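Local coordinates for protein aminotransferase class-III (Ochrobactrum anthropi, PDB 5GHG) that probably catalyses pyridoxal phosphate-dependent transfer of amino groups between amines and carbonyl acceptors, as an omega-transaminase of aminotransferase class III, at residues 262-267 with 283-288; 205-210 with 246-251; 71-76 with 332-337; 121-126 with 153-158. The protein carries 1 engineered substitution. All coordinates share one frame; numbering follows the deposited sequence.

Contact 1: 262-267 with 283-288. With PMP (4'-deoxy-4'-aminopyridoxal-5'-phosphate), chain C.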
loop_
_atom_site.group_PDB
_atom_site.type_symbol
_atom_site.label_atom_id
_atom_site.label_comp_id
_atom_site.label_asym_id
_atom_site.label_seq_id
_atom_site.Cartn_x
_atom_site.Cartn_y
_atom_site.Cartn_z
ATOM N N CYS B 262 -12.617 -11.715 -7.075
ATOM C CA CYS B 262 -13.138 -12.993 -7.566
ATOM C C CYS B 262 -12.261 -14.176 -7.189
ATOM O O CYS B 262 -12.722 -15.324 -7.264
ATOM C CB CYS B 262 -13.317 -12.924 -9.093
ATOM S SG CYS B 262 -14.537 -11.655 -9.600
ATOM N N GLY B 263 -11.016 -13.947 -6.797
ATOM C CA GLY B 263 -10.082 -15.046 -6.619
ATOM C C GLY B 263 -10.407 -15.902 -5.407
ATOM O O GLY B 263 -10.989 -15.439 -4.416
ATOM N N PHE B 264 -10.043 -17.178 -5.512
ATOM C CA PHE B 264 -10.101 -18.153 -4.422
ATOM C C PHE B 264 -11.523 -18.513 -4.021
ATOM O O PHE B 264 -11.832 -18.627 -2.842
ATOM C CB PHE B 264 -9.258 -17.669 -3.235
ATOM C CG PHE B 264 -7.844 -17.332 -3.631
ATOM C CD1 PHE B 264 -6.950 -18.346 -3.955
ATOM C CD2 PHE B 264 -7.436 -16.021 -3.784
ATOM C CE1 PHE B 264 -5.650 -18.036 -4.375
ATOM C CE2 PHE B 264 -6.152 -15.701 -4.199
ATOM C CZ PHE B 264 -5.261 -16.710 -4.499
ATOM N N GLY B 265 -12.388 -18.744 -5.013
ATOM C CA GLY B 265 -13.669 -19.413 -4.800
ATOM C C GLY B 265 -14.907 -18.537 -4.802
ATOM O O GLY B 265 -16.014 -19.064 -4.700
ATOM N N ARG B 266 -14.765 -17.228 -4.967
ATOM C CA ARG B 266 -15.891 -16.318 -4.787
ATOM C C ARG B 266 -16.998 -16.529 -5.826
ATOM O O ARG B 266 -18.173 -16.333 -5.512
ATOM C CB ARG B 266 -15.393 -14.874 -4.819
ATOM C CG ARG B 266 -16.474 -13.810 -4.703
ATOM C CD ARG B 266 -17.326 -14.024 -3.477
ATOM N NE ARG B 266 -16.553 -14.026 -2.234
ATOM C CZ ARG B 266 -17.079 -14.254 -1.036
ATOM N NH1 ARG B 266 -18.384 -14.518 -0.924
ATOM N NH2 ARG B 266 -16.322 -14.232 0.029
ATOM N N THR B 267 -16.655 -16.908 -7.059
ATOM C CA THR B 267 -17.650 -16.913 -8.139
ATOM C C THR B 267 -18.124 -18.319 -8.515
ATOM O O THR B 267 -18.773 -18.484 -9.551
ATOM C CB THR B 267 -17.123 -16.191 -9.382
ATOM O OG1 THR B 267 -16.061 -16.955 -9.977
ATOM C CG2 THR B 267 -16.620 -14.809 -9.016
ATOM N N LEU B 283 -2.571 -11.803 -13.964
ATOM C CA LEU B 283 -3.657 -12.069 -13.020
ATOM C C LEU B 283 -3.284 -11.455 -11.671
ATOM O O LEU B 283 -2.210 -11.742 -11.146
ATOM C CB LEU B 283 -3.914 -13.572 -12.874
ATOM C CG LEU B 283 -5.198 -13.982 -12.165
ATOM C CD1 LEU B 283 -5.679 -15.324 -12.690
ATOM C CD2 LEU B 283 -5.006 -14.043 -10.654
ATOM N N VAL B 284 -4.177 -10.633 -11.115
ATOM C CA VAL B 284 -3.926 -9.872 -9.891
ATOM C C VAL B 284 -4.791 -10.445 -8.778
ATOM O O VAL B 284 -6.000 -10.662 -8.965
ATOM C CB VAL B 284 -4.200 -8.374 -10.083
ATOM C CG1 VAL B 284 -3.783 -7.581 -8.820
ATOM C CG2 VAL B 284 -3.505 -7.807 -11.342
ATOM N N MET B 285 -4.183 -10.670 -7.610
ATOM C CA MET B 285 -4.858 -11.306 -6.489
ATOM C C MET B 285 -4.617 -10.519 -5.200
ATOM O O MET B 285 -3.581 -9.873 -5.034
ATOM C CB MET B 285 -4.355 -12.730 -6.266
ATOM C CG MET B 285 -4.655 -13.677 -7.402
ATOM S SD MET B 285 -3.462 -15.048 -7.421
ATOM C CE MET B 285 -2.031 -14.267 -8.179
ATOM N N SER B 286 -5.582 -10.594 -4.292
ATOM C CA SER B 286 -5.400 -10.115 -2.936
ATOM C C SER B 286 -6.524 -10.671 -2.063
ATOM O O SER B 286 -7.149 -11.676 -2.426
ATOM C CB SER B 286 -5.365 -8.585 -2.897
ATOM O OG SER B 286 -5.089 -8.116 -1.577
ATOM N N LYS B 287 -6.777 -10.040 -0.923
ATOM C CA LYS B 287 -7.998 -10.301 -0.151
ATOM C C LYS B 287 -8.123 -11.746 0.283
ATOM O O LYS B 287 -7.523 -12.134 1.295
ATOM C CB LYS B 287 -9.227 -9.874 -0.942
ATOM C CG LYS B 287 -9.438 -8.359 -0.956
ATOM C CD LYS B 287 -10.739 -8.026 -1.682
ATOM C CE LYS B 287 -10.748 -6.586 -2.162
ATOM N NZ LYS B 287 -11.324 -5.640 -1.221
ATOM N N GLN B 288 -8.895 -12.563 -0.455
ATOM C CA GLN B 288 -9.067 -13.937 0.000
ATOM C C GLN B 288 -7.775 -14.738 -0.070
ATOM O O GLN B 288 -7.724 -15.837 0.475
ATOM C CB GLN B 288 -10.168 -14.662 -0.791
ATOM C CG GLN B 288 -11.536 -14.003 -0.655
ATOM C CD GLN B 288 -12.699 -14.943 -0.926
ATOM O OE1 GLN B 288 -13.614 -15.051 -0.108
ATOM N NE2 GLN B 288 -12.681 -15.617 -2.075
HETATM N N1 PMP C . -8.886 -4.446 -7.396
HETATM C C2 PMP C . -10.125 -4.803 -6.960
HETATM C C2A PMP C . -11.033 -5.547 -7.894
HETATM C C3 PMP C . -10.578 -4.455 -5.669
HETATM O O3 PMP C . -11.867 -4.772 -5.324
HETATM C C4 PMP C . -9.704 -3.758 -4.784
HETATM C C4A PMP C . -10.068 -3.412 -3.350
HETATM N N4A PMP C . -11.427 -2.979 -3.153
HETATM C C5 PMP C . -8.413 -3.422 -5.273
HETATM C C6 PMP C . -8.010 -3.824 -6.537
HETATM C C5A PMP C . -7.423 -2.655 -4.452
HETATM O O4P PMP C . -6.959 -3.452 -3.360
HETATM P P PMP C . -6.402 -2.701 -2.012
HETATM O O1P PMP C . -5.412 -1.670 -2.419
HETATM O O2P PMP C . -5.798 -3.834 -1.201
HETATM O O3P PMP C . -7.566 -2.037 -1.311
HETATM O O HOH W 1 -9.935 -12.798 -3.457
#
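The backbones of G263-F264 and M285-Q288 draw together along and just beyond M285, with CA of F264 6.2 Å from CA of Q288. Q288 has the largest share of the contact. Its side chain runs out extended, and both ends of the terminal amide are held. NE2 donates to the carbonyl O of G263 at 2.9 Å, in the carbonyl plane and close to its own amide plane. OE1 accepts from NH2 of R266 at 2.8 Å; this bond is more bent, 139° at the hydrogen, with OE1 tilted from the guanidinium plane and the donor above the amide carbonyl plane. Together they fix which way round the amide sits. A water adds a second link, accepting from Q288 N at 3.2 Å and probably donating to G263 O. F264 lays its CB against CB of Q288, and its CZ reaches SD of M285 at 3.8 Å in an oblique Met-aromatic contact. K287, just before Q288, turns away from the loop, its NZ 3.3 Å from N4A of PMP and hydrogen-bonded to L57 and to T324 of the second subunit; it is probably the lysine that carries the cofactor as a Schiff base in fold-type I aminotransferases. Strand 282-285 lies between strands 254-258 and 297-301. R266 is held further by the carbonyls of P427 and L379, while F264 packs on L101 and M104 of helix 93-104.

Contact 2: 205-210 with 246-251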
loop_
_atom_site.group_PDB
_atom_site.type_symbol
_atom_site.label_atom_id
_atom_site.label_comp_id
_atom_site.label_asym_id
_atom_site.label_seq_id
_atom_site.Cartn_x
_atom_site.Cartn_y
_atom_site.Cartn_z
ATOM N N ASP B 205 -17.787 -3.684 -29.899
ATOM C CA ASP B 205 -17.623 -2.742 -31.011
ATOM C C ASP B 205 -17.126 -1.388 -30.521
ATOM O O ASP B 205 -16.270 -0.767 -31.154
ATOM C CB ASP B 205 -18.940 -2.551 -31.754
ATOM C CG ASP B 205 -19.334 -3.760 -32.584
ATOM O OD1 ASP B 205 -18.502 -4.672 -32.761
ATOM O OD2 ASP B 205 -20.501 -3.794 -33.045
ATOM N N GLU B 206 -17.676 -0.896 -29.415
ATOM C CA GLU B 206 -17.213 0.360 -28.859
ATOM C C GLU B 206 -15.768 0.249 -28.375
ATOM O O GLU B 206 -14.994 1.197 -28.505
ATOM C CB GLU B 206 -18.146 0.811 -27.726
ATOM C CG GLU B 206 -19.524 1.216 -28.267
ATOM C CD GLU B 206 -20.534 1.516 -27.166
ATOM O OE1 GLU B 206 -21.665 1.940 -27.508
ATOM O OE2 GLU B 206 -20.202 1.305 -25.971
ATOM N N LEU B 207 -15.401 -0.904 -27.813
ATOM C CA LEU B 207 -14.003 -1.138 -27.460
ATOM C C LEU B 207 -13.105 -1.074 -28.702
ATOM O O LEU B 207 -12.064 -0.418 -28.699
ATOM C CB LEU B 207 -13.858 -2.489 -26.762
ATOM C CG LEU B 207 -12.434 -2.985 -26.502
ATOM C CD1 LEU B 207 -11.645 -2.002 -25.619
ATOM C CD2 LEU B 207 -12.481 -4.345 -25.863
ATOM N N GLU B 208 -13.508 -1.752 -29.773
ATOM C CA GLU B 208 -12.693 -1.733 -30.988
ATOM C C GLU B 208 -12.621 -0.334 -31.587
ATOM O O GLU B 208 -11.558 0.080 -32.079
ATOM C CB GLU B 208 -13.215 -2.736 -32.008
ATOM C CG GLU B 208 -12.421 -2.754 -33.323
ATOM C CD GLU B 208 -12.690 -4.009 -34.145
ATOM O OE1 GLU B 208 -13.798 -4.574 -34.029
ATOM O OE2 GLU B 208 -11.791 -4.426 -34.897
ATOM N N GLN B 209 -13.724 0.420 -31.518
ATOM C CA GLN B 209 -13.716 1.794 -32.003
ATOM C C GLN B 209 -12.755 2.663 -31.208
ATOM O O GLN B 209 -12.071 3.524 -31.773
ATOM C CB GLN B 209 -15.131 2.399 -31.958
ATOM C CG GLN B 209 -16.063 1.777 -32.984
ATOM C CD GLN B 209 -17.526 2.054 -32.663
ATOM O OE1 GLN B 209 -17.861 3.045 -31.998
ATOM N NE2 GLN B 209 -18.394 1.191 -33.123
ATOM N N LEU B 210 -12.709 2.473 -29.892
ATOM C CA LEU B 210 -11.736 3.185 -29.068
ATOM C C LEU B 210 -10.299 2.822 -29.477
ATOM O O LEU B 210 -9.447 3.705 -29.648
ATOM C CB LEU B 210 -11.968 2.877 -27.584
ATOM C CG LEU B 210 -11.010 3.529 -26.586
ATOM C CD1 LEU B 210 -11.023 5.036 -26.686
ATOM C CD2 LEU B 210 -11.331 3.119 -25.148
ATOM N N ALA B 246 -11.788 -11.484 -28.367
ATOM C CA ALA B 246 -11.561 -11.495 -29.816
ATOM C C ALA B 246 -10.989 -10.162 -30.295
ATOM O O ALA B 246 -10.064 -10.141 -31.116
ATOM C CB ALA B 246 -12.862 -11.811 -30.556
ATOM N N VAL B 247 -11.537 -9.044 -29.803
ATOM C CA VAL B 247 -11.006 -7.725 -30.141
ATOM C C VAL B 247 -9.571 -7.573 -29.657
ATOM O O VAL B 247 -8.678 -7.151 -30.409
ATOM C CB VAL B 247 -11.904 -6.614 -29.562
ATOM C CG1 VAL B 247 -11.286 -5.249 -29.784
ATOM C CG2 VAL B 247 -13.310 -6.680 -30.168
ATOM N N LEU B 248 -9.326 -7.874 -28.380
ATOM C CA LEU B 248 -7.987 -7.705 -27.835
ATOM C C LEU B 248 -6.969 -8.522 -28.625
ATOM O O LEU B 248 -5.877 -8.031 -28.933
ATOM C CB LEU B 248 -7.956 -8.103 -26.355
ATOM C CG LEU B 248 -8.885 -7.279 -25.450
ATOM C CD1 LEU B 248 -8.769 -7.774 -23.991
ATOM C CD2 LEU B 248 -8.554 -5.796 -25.533
ATOM N N LYS B 249 -7.308 -9.766 -28.952
ATOM C CA LYS B 249 -6.379 -10.624 -29.664
ATOM C C LYS B 249 -6.063 -10.060 -31.050
ATOM O O LYS B 249 -4.918 -10.139 -31.517
ATOM C CB LYS B 249 -6.952 -12.037 -29.756
ATOM C CG LYS B 249 -5.989 -13.071 -30.295
ATOM C CD LYS B 249 -6.478 -14.474 -29.959
ATOM C CE LYS B 249 -6.454 -15.379 -31.178
ATOM N NZ LYS B 249 -5.071 -15.589 -31.683
ATOM N N ARG B 250 -7.059 -9.442 -31.688
ATOM C CA ARG B 250 -6.890 -8.862 -33.015
ATOM C C ARG B 250 -5.829 -7.770 -33.042
ATOM O O ARG B 250 -5.187 -7.555 -34.069
ATOM C CB ARG B 250 -8.231 -8.315 -33.502
ATOM C CG ARG B 250 -8.214 -7.632 -34.880
ATOM C CD ARG B 250 -9.646 -7.253 -35.286
ATOM N NE ARG B 250 -10.523 -8.420 -35.200
ATOM C CZ ARG B 250 -11.762 -8.422 -34.732
ATOM N NH1 ARG B 250 -12.312 -7.302 -34.281
ATOM N NH2 ARG B 250 -12.451 -9.556 -34.698
ATOM N N TYR B 251 -5.628 -7.068 -31.928
ATOM C CA TYR B 251 -4.668 -5.968 -31.874
ATOM C C TYR B 251 -3.489 -6.254 -30.958
ATOM O O TYR B 251 -2.727 -5.338 -30.644
ATOM C CB TYR B 251 -5.392 -4.684 -31.457
ATOM C CG TYR B 251 -6.473 -4.299 -32.418
ATOM C CD1 TYR B 251 -6.166 -3.709 -33.651
ATOM C CD2 TYR B 251 -7.805 -4.545 -32.121
ATOM C CE1 TYR B 251 -7.166 -3.363 -34.539
ATOM C CE2 TYR B 251 -8.824 -4.207 -32.999
ATOM C CZ TYR B 251 -8.501 -3.613 -34.207
ATOM O OH TYR B 251 -9.506 -3.270 -35.077
#
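V247 opens the contact from helix 246-250, its CG1 lying 3.9 Å from CB of E208 and 4.1 Å from CG of L207. The two helix segments run nearly side by side in the same direction, their axes 10.0 Å apart and inclined by 22°. Next comes L248, whose CB leaves along the flank but whose end swings back, so that CD2 meets CD2 of L207 at 4.2 Å. Both leucines rest on F222 of strand 219-224, so this half of the contact faces the central sheet. Two residues on, R250 brings NH1 to OE2 of E208 at 3.0 Å, a salt bridge whose hydrogen bond is weak; the carboxylate meets the guanidinium at its edge, the two planes 24° apart. Y251, just past the helix, swings its ring back beside I211 and I212 of helix 196-214, and its OH donates to the same OE2 at 2.6 Å, using the anti lone pair. E208 reaches both groups because its CG stands anti to the backbone N (chi1 179°) and the chain stays extended. With an alanine at E208, the hydroxyl of Y251 and the charge of R250 would probably both be left without their mate. Two donors thus converge on one carboxylate oxygen at the outer side of the pair, likely lowering the cost of its negative charge, while L207, V247 and L248 make apolar contacts toward the sheet.

Contact 3: 71-76 with 332-337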
loop_
_atom_site.group_PDB
_atom_site.type_symbol
_atom_site.label_atom_id
_atom_site.label_comp_id
_atom_site.label_asym_id
_atom_site.label_seq_id
_atom_site.Cartn_x
_atom_site.Cartn_y
_atom_site.Cartn_z
ATOM N N GLU B 71 -1.596 -19.142 14.497
ATOM C CA GLU B 71 -0.430 -19.982 14.771
ATOM C C GLU B 71 0.589 -19.916 13.634
ATOM O O GLU B 71 1.794 -19.924 13.880
ATOM C CB GLU B 71 -0.868 -21.444 15.003
ATOM C CG GLU B 71 0.319 -22.336 15.288
ATOM C CD GLU B 71 -0.054 -23.692 15.898
ATOM O OE1 GLU B 71 0.491 -24.692 15.396
ATOM O OE2 GLU B 71 -0.846 -23.743 16.867
ATOM N N ALA B 72 0.130 -19.870 12.379
ATOM C CA ALA B 72 1.058 -19.757 11.262
ATOM C C ALA B 72 1.814 -18.428 11.303
ATOM O O ALA B 72 3.008 -18.372 11.010
ATOM C CB ALA B 72 0.326 -19.910 9.933
ATOM N N ALA B 73 1.107 -17.346 11.632
ATOM C CA ALA B 73 1.729 -16.046 11.744
ATOM C C ALA B 73 2.782 -16.042 12.850
ATOM O O ALA B 73 3.929 -15.616 12.637
ATOM C CB ALA B 73 0.655 -14.993 12.032
ATOM N N ALA B 74 2.403 -16.505 14.041
ATOM C CA ALA B 74 3.314 -16.472 15.173
ATOM C C ALA B 74 4.538 -17.343 14.933
ATOM O O ALA B 74 5.660 -16.973 15.311
ATOM C CB ALA B 74 2.596 -16.886 16.443
ATOM N N ARG B 75 4.344 -18.516 14.323
ATOM C CA ARG B 75 5.446 -19.414 14.063
ATOM C C ARG B 75 6.500 -18.767 13.176
ATOM O O ARG B 75 7.702 -18.843 13.457
ATOM C CB ARG B 75 4.917 -20.722 13.441
ATOM C CG ARG B 75 6.004 -21.754 13.106
ATOM C CD ARG B 75 5.372 -23.013 12.453
ATOM N NE ARG B 75 6.211 -23.587 11.412
ATOM C CZ ARG B 75 6.035 -24.801 10.875
ATOM N NH1 ARG B 75 5.056 -25.606 11.303
ATOM N NH2 ARG B 75 6.881 -25.241 9.938
ATOM N N GLN B 76 6.074 -18.108 12.098
ATOM C CA GLN B 76 7.056 -17.435 11.255
ATOM C C GLN B 76 7.658 -16.230 11.962
ATOM O O GLN B 76 8.860 -15.962 11.839
ATOM C CB GLN B 76 6.441 -16.990 9.924
ATOM C CG GLN B 76 7.483 -16.280 9.033
ATOM C CD GLN B 76 8.592 -17.229 8.611
ATOM O OE1 GLN B 76 8.342 -18.403 8.360
ATOM N NE2 GLN B 76 9.816 -16.726 8.548
ATOM N N ALA B 332 3.226 -13.991 3.934
ATOM C CA ALA B 332 3.252 -15.143 3.031
ATOM C C ALA B 332 2.905 -16.430 3.773
ATOM O O ALA B 332 2.194 -17.273 3.244
ATOM C CB ALA B 332 4.617 -15.282 2.361
ATOM N N ALA B 333 3.428 -16.605 4.999
ATOM C CA ALA B 333 3.120 -17.812 5.749
ATOM C C ALA B 333 1.631 -17.909 6.050
ATOM O O ALA B 333 1.043 -18.993 6.006
ATOM C CB ALA B 333 3.937 -17.850 7.046
ATOM N N VAL B 334 1.003 -16.779 6.352
ATOM C CA VAL B 334 -0.434 -16.776 6.618
ATOM C C VAL B 334 -1.216 -17.084 5.337
ATOM O O VAL B 334 -2.185 -17.842 5.365
ATOM C CB VAL B 334 -0.864 -15.430 7.231
ATOM C CG1 VAL B 334 -2.395 -15.283 7.188
ATOM C CG2 VAL B 334 -0.340 -15.324 8.671
ATOM N N ALA B 335 -0.805 -16.511 4.204
ATOM C CA ALA B 335 -1.498 -16.791 2.958
ATOM C C ALA B 335 -1.394 -18.279 2.585
ATOM O O ALA B 335 -2.365 -18.881 2.110
ATOM C CB ALA B 335 -0.959 -15.915 1.831
ATOM N N LEU B 336 -0.215 -18.873 2.789
ATOM C CA LEU B 336 -0.051 -20.292 2.487
ATOM C C LEU B 336 -0.993 -21.151 3.325
ATOM O O LEU B 336 -1.620 -22.084 2.813
ATOM C CB LEU B 336 1.390 -20.720 2.734
ATOM C CG LEU B 336 2.354 -20.608 1.571
ATOM C CD1 LEU B 336 3.795 -20.687 2.110
ATOM C CD2 LEU B 336 2.080 -21.705 0.543
ATOM N N GLU B 337 -1.072 -20.873 4.628
ATOM C CA GLU B 337 -1.963 -21.636 5.487
ATOM C C GLU B 337 -3.427 -21.358 5.158
ATOM O O GLU B 337 -4.273 -22.262 5.236
ATOM C CB GLU B 337 -1.682 -21.342 6.947
ATOM C CG GLU B 337 -2.578 -22.087 7.909
ATOM C CD GLU B 337 -2.133 -23.511 8.146
ATOM O OE1 GLU B 337 -1.107 -23.909 7.562
ATOM O OE2 GLU B 337 -2.801 -24.228 8.922
#
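A73 and V334 meet most closely, CB of the alanine lying 3.5 Å from CG2 of the valine, a tight fit at the point where the backbones themselves are only 5.6 Å apart from CA to CA. Nearby, the methyl of A72 sits 3.9 Å from CB of E337 and also faces the carbonyl O of A333; a third contact has CB of Q76 against CB of A333, again at 3.9 Å. No hydrogen bond crosses; the joint is made mainly by beta carbons and one valine methyl. The longer side chains contribute mainly their stems, both bending at the second torsion, and their polar ends are engaged outside the contact: E337 OE2 in a salt bridge with R68, Q76 NE2 on the carbonyl of L80. Further out, V334 leans on Y293 and L294, Q76 touches P93 of helix 93-104, and A73 also packs on M77 of the second subunit, which places the joint beside the dimer interface. With axes 8.3 Å apart and N-to-C directions 146° apart, segments 71-76 and 332-337 make an inclined antiparallel helix pair of the close kind that alanines at the crossing permit.

Contact 4: 121-126 with 153-158. With PMP (4'-deoxy-4'-aminopyridoxal-5'-phosphate), chain C.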
loop_
_atom_site.group_PDB
_atom_site.type_symbol
_atom_site.label_atom_id
_atom_site.label_comp_id
_atom_site.label_asym_id
_atom_site.label_seq_id
_atom_site.Cartn_x
_atom_site.Cartn_y
_atom_site.Cartn_z
ATOM N N ALA B 121 -0.296 -3.732 -6.357
ATOM C CA ALA B 121 -0.150 -4.739 -7.405
ATOM C C ALA B 121 -0.501 -4.158 -8.770
ATOM O O ALA B 121 0.269 -4.271 -9.723
ATOM C CB ALA B 121 -1.008 -5.964 -7.096
ATOM N N ASN B 122 -1.674 -3.533 -8.881
ATOM C CA ASN B 122 -2.083 -2.956 -10.158
ATOM C C ASN B 122 -1.160 -1.826 -10.586
ATOM O O ASN B 122 -0.887 -1.647 -11.783
ATOM C CB ASN B 122 -3.530 -2.483 -10.076
ATOM C CG ASN B 122 -4.515 -3.622 -10.258
ATOM O OD1 ASN B 122 -4.208 -4.602 -10.955
ATOM N ND2 ASN B 122 -5.680 -3.523 -9.627
ATOM N N ASP B 123 -0.700 -1.027 -9.626
ATOM C CA ASP B 123 0.257 0.035 -9.919
ATOM C C ASP B 123 1.555 -0.544 -10.510
ATOM O O ASP B 123 2.084 -0.039 -11.506
ATOM C CB ASP B 123 0.537 0.811 -8.632
ATOM C CG ASP B 123 1.288 2.100 -8.865
ATOM O OD1 ASP B 123 2.486 2.017 -9.185
ATOM O OD2 ASP B 123 0.686 3.195 -8.688
ATOM N N THR B 124 2.076 -1.601 -9.888
ATOM C CA THR B 124 3.278 -2.248 -10.379
ATOM C C THR B 124 3.046 -2.910 -11.751
ATOM O O THR B 124 3.944 -2.913 -12.595
ATOM C CB THR B 124 3.756 -3.287 -9.366
ATOM O OG1 THR B 124 3.939 -2.644 -8.113
ATOM C CG2 THR B 124 5.067 -3.953 -9.810
ATOM N N VAL B 125 1.879 -3.505 -11.961
ATOM C CA VAL B 125 1.577 -4.067 -13.276
ATOM C C VAL B 125 1.691 -2.985 -14.353
ATOM O O VAL B 125 2.293 -3.204 -15.411
ATOM C CB VAL B 125 0.190 -4.743 -13.295
ATOM C CG1 VAL B 125 -0.257 -5.010 -14.733
ATOM C CG2 VAL B 125 0.242 -6.071 -12.509
ATOM N N VAL B 126 1.108 -1.799 -14.100
ATOM C CA VAL B 126 1.186 -0.724 -15.076
ATOM C C VAL B 126 2.655 -0.343 -15.327
ATOM O O VAL B 126 3.078 -0.142 -16.479
ATOM C CB VAL B 126 0.369 0.494 -14.628
ATOM C CG1 VAL B 126 0.627 1.669 -15.592
ATOM C CG2 VAL B 126 -1.135 0.156 -14.612
ATOM N N GLY B 153 -8.173 0.041 -7.243
ATOM C CA GLY B 153 -7.354 0.523 -6.142
ATOM C C GLY B 153 -7.220 2.030 -6.157
ATOM O O GLY B 153 -7.929 2.740 -6.889
ATOM N N VAL B 154 -6.302 2.524 -5.336
ATOM C CA VAL B 154 -6.304 3.933 -4.958
ATOM C C VAL B 154 -4.920 4.587 -4.986
ATOM O O VAL B 154 -4.768 5.695 -4.478
ATOM C CB VAL B 154 -6.926 4.114 -3.570
ATOM C CG1 VAL B 154 -8.347 3.575 -3.533
ATOM C CG2 VAL B 154 -6.064 3.430 -2.505
ATOM N N THR B 155 -3.901 3.937 -5.549
ATOM C CA THR B 155 -2.719 4.751 -5.812
ATOM C C THR B 155 -3.036 5.721 -6.945
ATOM O O THR B 155 -4.078 5.628 -7.598
ATOM C CB THR B 155 -1.485 3.921 -6.186
ATOM O OG1 THR B 155 -1.680 3.308 -7.455
ATOM C CG2 THR B 155 -1.151 2.874 -5.134
ATOM N N ILE B 156 -2.146 6.674 -7.177
ATOM C CA ILE B 156 -2.432 7.654 -8.226
ATOM C C ILE B 156 -2.682 6.945 -9.556
ATOM O O ILE B 156 -3.627 7.284 -10.296
ATOM C CB ILE B 156 -1.319 8.706 -8.289
ATOM C CG1 ILE B 156 -1.546 9.742 -7.180
ATOM C CG2 ILE B 156 -1.247 9.352 -9.658
ATOM C CD1 ILE B 156 -0.407 10.674 -6.883
ATOM N N ALA B 157 -1.884 5.933 -9.865
ATOM C CA ALA B 157 -2.083 5.184 -11.099
ATOM C C ALA B 157 -3.294 4.243 -11.015
ATOM O O ALA B 157 -4.106 4.188 -11.941
ATOM C CB ALA B 157 -0.837 4.402 -11.462
ATOM N N SER B 158 -3.429 3.482 -9.927
ATOM C CA SER B 158 -4.508 2.512 -9.921
ATOM C C SER B 158 -5.871 3.174 -9.644
ATOM O O SER B 158 -6.890 2.677 -10.123
ATOM C CB SER B 158 -4.222 1.369 -8.937
ATOM O OG SER B 158 -3.973 1.818 -7.618
HETATM N N1 PMP C . -8.886 -4.446 -7.396
HETATM C C2 PMP C . -10.125 -4.803 -6.960
HETATM C C2A PMP C . -11.033 -5.547 -7.894
HETATM C C3 PMP C . -10.578 -4.455 -5.669
HETATM O O3 PMP C . -11.867 -4.772 -5.324
HETATM C C4 PMP C . -9.704 -3.758 -4.784
HETATM C C4A PMP C . -10.068 -3.412 -3.350
HETATM N N4A PMP C . -11.427 -2.979 -3.153
HETATM C C5 PMP C . -8.413 -3.422 -5.273
HETATM C C6 PMP C . -8.010 -3.824 -6.537
HETATM C C5A PMP C . -7.423 -2.655 -4.452
HETATM O O4P PMP C . -6.959 -3.452 -3.360
HETATM P P PMP C . -6.402 -2.701 -2.012
HETATM O O1P PMP C . -5.412 -1.670 -2.419
HETATM O O2P PMP C . -5.798 -3.834 -1.201
HETATM O O3P PMP C . -7.566 -2.037 -1.311
HETATM O O HOH W 2 0.917 5.824 -8.447
#
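D123 lays its carboxylate against the methyl of A157, OD2 lying 3.4 Å from CB, and receives the hydroxyl of T155 on the same oxygen. T155 OG1 donates to OD2 at 2.7 Å, meeting its anti lone pair. T155 is also the N-cap of the helix that follows: with OG1 placed between the backbone N and the carbonyl carbon (chi1 68°), it accepts from S158 N at 3.0 Å, nearly straight at 166°. Water 2 completes the arrangement, donating to D123 OD2 at 2.7 Å and accepting from A157 N. With a valine in place of T155, S158 N would probably lose its cap and OD2 would be left leaning on the water. Beside this polar cluster, CB of N122 packs on CB of S158. The N122 amide turns to the cofactor pocket, where ND2 is hydrogen-bonded to the carbonyl O of H152 and to OD2 of D258, and lies 3.9 Å from C6 of PMP. CA of G153 lies 3.6 Å from C5A of PMP. OD1 of D123 accepts from I156 N of the second subunit, and the reciprocal bond is made too. Each aspartate thus lies at the start of helix 156-161 of its own chain, through the T155 hydroxyl and a water on A157 N, and at that of the second subunit, through I156 N, which together probably stabilise a negative charge.

In the fold
Contacts 1 and 4 are wholly buried and both touch PMP; they meet each other where V284 of strand 282-285 packs on A121 and N122 of helix 118-135. Their chemistry is largely polar and directional, using an amide, an arginine, a carboxylate, a hydroxyl and waters, with apolar packing beside it. Contacts 2 and 3 are partly buried helix pairs on opposite sides of the chain's centre. The parallel pair adds a charged outer edge to an apolar inner side, whereas the antiparallel pair relies on small apolar groups. Contacts 1, 3 and 4 reach the second subunit, while contact 2 does not. Contact 3 closes the longest loop, within which the other three are nested.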